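Local coordinates for alanine racemase, biosynthetic (Pseudomonas aeruginosa PAO1, PDB 6A2F), which belongs to the alanine racemase family of two-domain enzymes and carries a covalently attached pyridoxal phosphate cofactor, at residues 140-145 / 152-157; 283-288 / 294-299. All blocks are in the same frame, centred on the assembly; numbering follows the deposited sequence.

In the fold
From the N terminus, the chain first runs through the parallel-stranded N-terminal domain, of the TIM-barrel fold. Here interaction 1 closes a short loop: the chain leaves helix 135-145, turns back and enters strand 151-157, which packs against the helix's C-terminal end. The chain then passes into the mixed-sheet C-terminal domain, where interaction 2 closes a hairpin between strands 286-289 and 292-296. The two loops follow one another along the sequence and neither nest nor cross. Their centres are about 52 Å apart on opposite sides of the chain's centre, so each acts within its own domain: one seats a helix on a parallel strand, the other pairs two antiparallel strands.

Interaction 1 (140-145 / 152-157); sequences AWHARL and RELNLI
Leu154 reaches across from its strand to His142 and Leu145 of the helix, and this buried contact is made by van der Waals packing, without a hydrogen bond between the segments. One methyl does most of the touching. Leu154 CD2 comes within 3.5 Å of His142 CD2, meeting the imidazole at a slant, and lies 3.9 Å from Leu145 C. Both methyls, CD1 and CD2 of Leu154, lie 4.1 Å from Leu145 CB, while CD2 alone also reaches the imidazole. With CG of Leu154 anti to its backbone N (chi1 -168°), the side chain extends from the strand toward the last turn of the helix.

Polar groups work to the sides of this contact. His142 keeps its ring placed by a hydrogen bond from NE2 to the carbonyl oxygen of Asp185, and Phe186 packs edge-to-face with it. Asn155 points away from the helix. Its ND2 gives Glu153 OE1 a nearly straight bond of 3.0 Å (177°); the oxygen lies in the amide plane of Asn155, but the donor comes on the anti side of the carboxylate, 34° out of its plane. That same oxygen forms a salt bridge with Arg75.

The contact belongs to the beta-alpha-beta unit of strand 118-123, helix 135-145 and strand 151-157, the repeating element of the barrel fold. Leu145 also packs on Leu122 of the preceding strand and on Phe109 and Leu110 of helix 103-112, while backbone hydrogen bonds pair Glu153 and Asn155 with Val120, joining the two parallel strands.

Interaction 2 (283-288 / 294-299); sequences AGTPVL and AILAGR
Val287 and Ala294 are joined through their peptides, the flat groups that matter in this beta hairpin of the C-terminal domain, whose strands 286-289 and 292-296 run antiparallel. The two residues exchange a reciprocal pair of hydrogen bonds: Val287 N reaches Ala294 O at 2.7 Å, and Ala294 N returns to Val287 O at 2.8 Å. A third bond, from Leu296 N to Thr285 O at 3.0 Å, continues the ladder.

The faces of the ladder are clearly divided. Val287 and Ala294, a hydrogen-bonded pair, turn to one face, where Val287 CG1 touches Ala294 CB at 4.2 Å and Val287 packs on Val307 and Val321 of the adjoining strands. Pro286 and Ile295, the non-hydrogen-bonded pair, turn to the other. Having no N-H, Pro286 suits this place, since such a pair asks for no bond from it to its partner strand; its ring lies against Glu332 and Ala336 of helix 330-336.

Beyond the paired residues, Thr285 and Leu296 run side by side in the same direction, with Thr285 CB 3.8 Å from Leu296 CG. The threonine hydroxyl is engaged elsewhere, hydrogen-bonded to the carbonyl oxygen of Pro282. Leu296 also packs on Leu305 and Val307, and its side chain is about 13 Å from a bound D-lysine. At the more exposed margin Ile295 leans over Gly284. With its CG1 between the backbone N and the carbonyl carbon (chi1 58°), the other branch falls anti to the carbonyl carbon, which sets Ile295 CG2 3.6 Å from Gly284 O.

Interaction 1 (140-145 / 152-157)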
loop_
_atom_site.group_PDB
_atom_site.type_symbol
_atom_site.label_atom_id
_atom_site.label_comp_id
_atom_site.label_asym_id
_atom_site.label_seq_id
_atom_site.Cartn_x
_atom_site.Cartn_y
_atom_site.Cartn_z
ATOM N N ALA A 140 -11.341 -3.701 -38.483
ATOM C CA ALA A 140 -10.754 -4.931 -39.014
ATOM C C ALA A 140 -11.064 -6.143 -38.134
ATOM O O ALA A 140 -11.473 -7.196 -38.634
ATOM C CB ALA A 140 -9.253 -4.770 -39.195
ATOM N N TRP A 141 -10.881 -5.984 -36.822
ATOM C CA TRP A 141 -11.166 -7.058 -35.870
ATOM C C TRP A 141 -12.658 -7.359 -35.758
ATOM O O TRP A 141 -13.042 -8.511 -35.544
ATOM C CB TRP A 141 -10.533 -6.775 -34.506
ATOM C CG TRP A 141 -9.094 -7.143 -34.495
ATOM C CD1 TRP A 141 -8.034 -6.322 -34.750
ATOM C CD2 TRP A 141 -8.545 -8.445 -34.260
ATOM N NE1 TRP A 141 -6.858 -7.028 -34.676
ATOM C CE2 TRP A 141 -7.143 -8.334 -34.377
ATOM C CE3 TRP A 141 -9.102 -9.692 -33.958
ATOM C CZ2 TRP A 141 -6.285 -9.424 -34.201
ATOM C CZ3 TRP A 141 -8.252 -10.777 -33.779
ATOM C CH2 TRP A 141 -6.857 -10.633 -33.903
ATOM N N HIS A 142 -13.494 -6.333 -35.920
ATOM C CA HIS A 142 -14.939 -6.542 -35.963
ATOM C C HIS A 142 -15.305 -7.456 -37.135
ATOM O O HIS A 142 -16.059 -8.416 -36.961
ATOM C CB HIS A 142 -15.709 -5.220 -36.045
ATOM C CG HIS A 142 -17.196 -5.397 -36.027
ATOM N ND1 HIS A 142 -17.931 -5.648 -37.167
ATOM C CD2 HIS A 142 -18.083 -5.383 -35.003
ATOM C CE1 HIS A 142 -19.208 -5.772 -36.845
ATOM N NE2 HIS A 142 -19.326 -5.617 -35.538
ATOM N N ALA A 143 -14.750 -7.156 -38.312
ATOM C CA ALA A 143 -14.944 -7.965 -39.523
ATOM C C ALA A 143 -14.533 -9.430 -39.335
ATOM O O ALA A 143 -15.187 -10.332 -39.860
ATOM C CB ALA A 143 -14.196 -7.349 -40.701
ATOM N N ARG A 144 -13.460 -9.659 -38.585
ATOM C CA ARG A 144 -12.987 -11.013 -38.326
ATOM C C ARG A 144 -13.894 -11.746 -37.339
ATOM O O ARG A 144 -14.163 -12.938 -37.503
ATOM C CB ARG A 144 -11.541 -10.994 -37.808
ATOM C CG ARG A 144 -10.744 -12.268 -38.096
ATOM C CD ARG A 144 -9.235 -12.062 -37.911
ATOM N NE ARG A 144 -8.828 -10.678 -38.179
ATOM C CZ ARG A 144 -7.579 -10.218 -38.133
ATOM N NH1 ARG A 144 -6.562 -11.026 -37.843
ATOM N NH2 ARG A 144 -7.349 -8.931 -38.393
ATOM N N LEU A 145 -14.382 -11.023 -36.332
ATOM C CA LEU A 145 -14.996 -11.651 -35.158
ATOM C C LEU A 145 -16.521 -11.719 -35.137
ATOM O O LEU A 145 -17.078 -12.502 -34.368
ATOM C CB LEU A 145 -14.490 -10.990 -33.867
ATOM C CG LEU A 145 -13.016 -11.211 -33.515
ATOM C CD1 LEU A 145 -12.595 -10.291 -32.375
ATOM C CD2 LEU A 145 -12.745 -12.664 -33.153
ATOM N N ARG A 152 -19.792 -15.049 -28.737
ATOM C CA ARG A 152 -21.217 -15.051 -28.509
ATOM C C ARG A 152 -21.743 -13.632 -28.679
ATOM O O ARG A 152 -22.569 -13.362 -29.529
ATOM C CB ARG A 152 -21.502 -15.566 -27.105
ATOM C CG ARG A 152 -22.964 -15.598 -26.725
ATOM C CD ARG A 152 -23.115 -15.988 -25.269
ATOM N NE ARG A 152 -24.503 -15.948 -24.841
ATOM C CZ ARG A 152 -25.129 -14.847 -24.451
ATOM N NH1 ARG A 152 -26.392 -14.904 -24.083
ATOM N NH2 ARG A 152 -24.489 -13.692 -24.434
ATOM N N GLU A 153 -21.166 -12.705 -27.943
ATOM C CA GLU A 153 -21.568 -11.321 -28.027
ATOM C C GLU A 153 -20.376 -10.546 -28.498
ATOM O O GLU A 153 -19.284 -10.753 -28.003
ATOM C CB GLU A 153 -21.927 -10.774 -26.648
ATOM C CG GLU A 153 -23.398 -10.664 -26.306
ATOM C CD GLU A 153 -23.615 -10.026 -24.945
ATOM O OE1 GLU A 153 -22.641 -9.556 -24.348
ATOM O OE2 GLU A 153 -24.753 -9.990 -24.460
ATOM N N LEU A 154 -20.559 -9.704 -29.499
ATOM C CA LEU A 154 -19.454 -8.838 -29.891
ATOM C C LEU A 154 -19.799 -7.417 -29.450
ATOM O O LEU A 154 -20.840 -6.876 -29.828
ATOM C CB LEU A 154 -19.156 -8.924 -31.391
ATOM C CG LEU A 154 -17.834 -8.280 -31.845
ATOM C CD1 LEU A 154 -16.630 -8.829 -31.083
ATOM C CD2 LEU A 154 -17.631 -8.436 -33.348
ATOM N N ASN A 155 -18.929 -6.838 -28.629
ATOM C CA ASN A 155 -19.228 -5.602 -27.912
ATOM C C ASN A 155 -18.152 -4.537 -28.102
ATOM O O ASN A 155 -17.063 -4.825 -28.609
ATOM C CB ASN A 155 -19.419 -5.896 -26.418
ATOM C CG ASN A 155 -20.534 -6.891 -26.152
ATOM O OD1 ASN A 155 -21.472 -7.022 -26.939
ATOM N ND2 ASN A 155 -20.438 -7.600 -25.037
ATOM N N LEU A 156 -18.468 -3.305 -27.704
ATOM C CA LEU A 156 -17.511 -2.204 -27.769
ATOM C C LEU A 156 -17.278 -1.578 -26.395
ATOM O O LEU A 156 -18.229 -1.302 -25.654
ATOM C CB LEU A 156 -17.964 -1.142 -28.778
ATOM C CG LEU A 156 -17.062 0.086 -28.978
ATOM C CD1 LEU A 156 -15.763 -0.278 -29.680
ATOM C CD2 LEU A 156 -17.790 1.193 -29.730
ATOM N N ILE A 157 -16.005 -1.357 -26.067
ATOM C CA ILE A 157 -15.619 -0.731 -24.801
ATOM C C ILE A 157 -14.488 0.293 -25.001
ATOM O O ILE A 157 -13.563 0.076 -25.791
ATOM C CB ILE A 157 -15.278 -1.784 -23.701
ATOM C CG1 ILE A 157 -15.147 -1.119 -22.320
ATOM C CG2 ILE A 157 -14.031 -2.592 -24.058
ATOM C CD1 ILE A 157 -14.954 -2.082 -21.166
#

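Interaction 2 (283-288 / 294-299)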
loop_
_atom_site.group_PDB
_atom_site.type_symbol
_atom_site.label_atom_id
_atom_site.label_comp_id
_atom_site.label_asym_id
_atom_site.label_seq_id
_atom_site.Cartn_x
_atom_site.Cartn_y
_atom_site.Cartn_z
ATOM N N ALA A 283 2.451 18.012 7.127
ATOM C CA ALA A 283 1.868 18.730 8.245
ATOM C C ALA A 283 0.575 19.404 7.782
ATOM O O ALA A 283 0.541 20.033 6.720
ATOM C CB ALA A 283 2.854 19.760 8.775
ATOM N N GLY A 284 -0.486 19.250 8.569
ATOM C CA GLY A 284 -1.782 19.836 8.228
ATOM C C GLY A 284 -2.778 18.870 7.604
ATOM O O GLY A 284 -3.922 19.247 7.329
ATOM N N THR A 285 -2.340 17.633 7.362
ATOM C CA THR A 285 -3.236 16.564 6.925
ATOM C C THR A 285 -4.256 16.324 8.042
ATOM O O THR A 285 -3.875 16.133 9.198
ATOM C CB THR A 285 -2.460 15.271 6.603
ATOM O OG1 THR A 285 -1.537 15.523 5.541
ATOM C CG2 THR A 285 -3.401 14.159 6.184
ATOM N N PRO A 286 -5.555 16.364 7.702
ATOM C CA PRO A 286 -6.600 16.295 8.723
ATOM C C PRO A 286 -6.782 14.908 9.338
ATOM O O PRO A 286 -6.543 13.880 8.678
ATOM C CB PRO A 286 -7.861 16.700 7.955
ATOM C CG PRO A 286 -7.583 16.295 6.548
ATOM C CD PRO A 286 -6.115 16.553 6.351
ATOM N N VAL A 287 -7.200 14.901 10.603
ATOM C CA VAL A 287 -7.550 13.683 11.320
ATOM C C VAL A 287 -8.652 13.998 12.345
ATOM O O VAL A 287 -8.840 15.160 12.723
ATOM C CB VAL A 287 -6.303 13.051 11.985
ATOM C CG1 VAL A 287 -6.135 13.526 13.423
ATOM C CG2 VAL A 287 -6.374 11.537 11.920
ATOM N N LEU A 288 -9.390 12.978 12.774
ATOM C CA LEU A 288 -10.359 13.151 13.857
ATOM C C LEU A 288 -9.896 12.461 15.138
ATOM O O LEU A 288 -9.527 11.287 15.122
ATOM C CB LEU A 288 -11.749 12.644 13.461
ATOM C CG LEU A 288 -12.535 13.318 12.333
ATOM C CD1 LEU A 288 -13.991 12.880 12.392
ATOM C CD2 LEU A 288 -12.443 14.840 12.383
ATOM N N ALA A 294 -8.355 17.631 13.946
ATOM C CA ALA A 294 -6.970 17.906 14.335
ATOM C C ALA A 294 -6.043 17.582 13.164
ATOM O O ALA A 294 -6.474 16.975 12.182
ATOM C CB ALA A 294 -6.584 17.098 15.566
ATOM N N ILE A 295 -4.777 17.978 13.267
ATOM C CA ILE A 295 -3.835 17.827 12.152
ATOM C C ILE A 295 -2.575 17.027 12.498
ATOM O O ILE A 295 -2.194 16.916 13.663
ATOM C CB ILE A 295 -3.462 19.195 11.524
ATOM C CG1 ILE A 295 -2.843 20.135 12.572
ATOM C CG2 ILE A 295 -4.682 19.812 10.837
ATOM C CD1 ILE A 295 -2.357 21.463 12.020
ATOM N N LEU A 296 -1.944 16.467 11.469
ATOM C CA LEU A 296 -0.732 15.665 11.630
ATOM C C LEU A 296 0.475 16.511 12.004
ATOM O O LEU A 296 0.573 17.680 11.624
ATOM C CB LEU A 296 -0.412 14.886 10.348
ATOM C CG LEU A 296 -1.284 13.729 9.856
ATOM C CD1 LEU A 296 -0.489 12.886 8.869
ATOM C CD2 LEU A 296 -1.783 12.851 10.987
ATOM N N ALA A 297 1.394 15.896 12.744
ATOM C CA ALA A 297 2.648 16.533 13.129
ATOM C C ALA A 297 3.788 15.528 13.052
ATOM O O ALA A 297 3.813 14.547 13.799
ATOM C CB ALA A 297 2.541 17.115 14.528
ATOM N N GLY A 298 4.723 15.773 12.137
ATOM C CA GLY A 298 5.897 14.920 11.972
ATOM C C GLY A 298 5.711 13.879 10.887
ATOM O O GLY A 298 4.587 13.625 10.457
ATOM N N ARG A 299 6.818 13.284 10.443
ATOM C CA ARG A 299 6.788 12.226 9.434
ATOM C C ARG A 299 5.987 11.030 9.925
ATOM O O ARG A 299 6.122 10.611 11.073
ATOM C CB ARG A 299 8.202 11.748 9.080
ATOM C CG ARG A 299 9.046 12.709 8.255
ATOM C CD ARG A 299 10.081 11.934 7.445
ATOM N NE ARG A 299 11.208 12.742 6.973
ATOM C CZ ARG A 299 11.139 13.649 5.994
ATOM N NH1 ARG A 299 9.982 13.905 5.379
ATOM N NH2 ARG A 299 12.232 14.321 5.638
#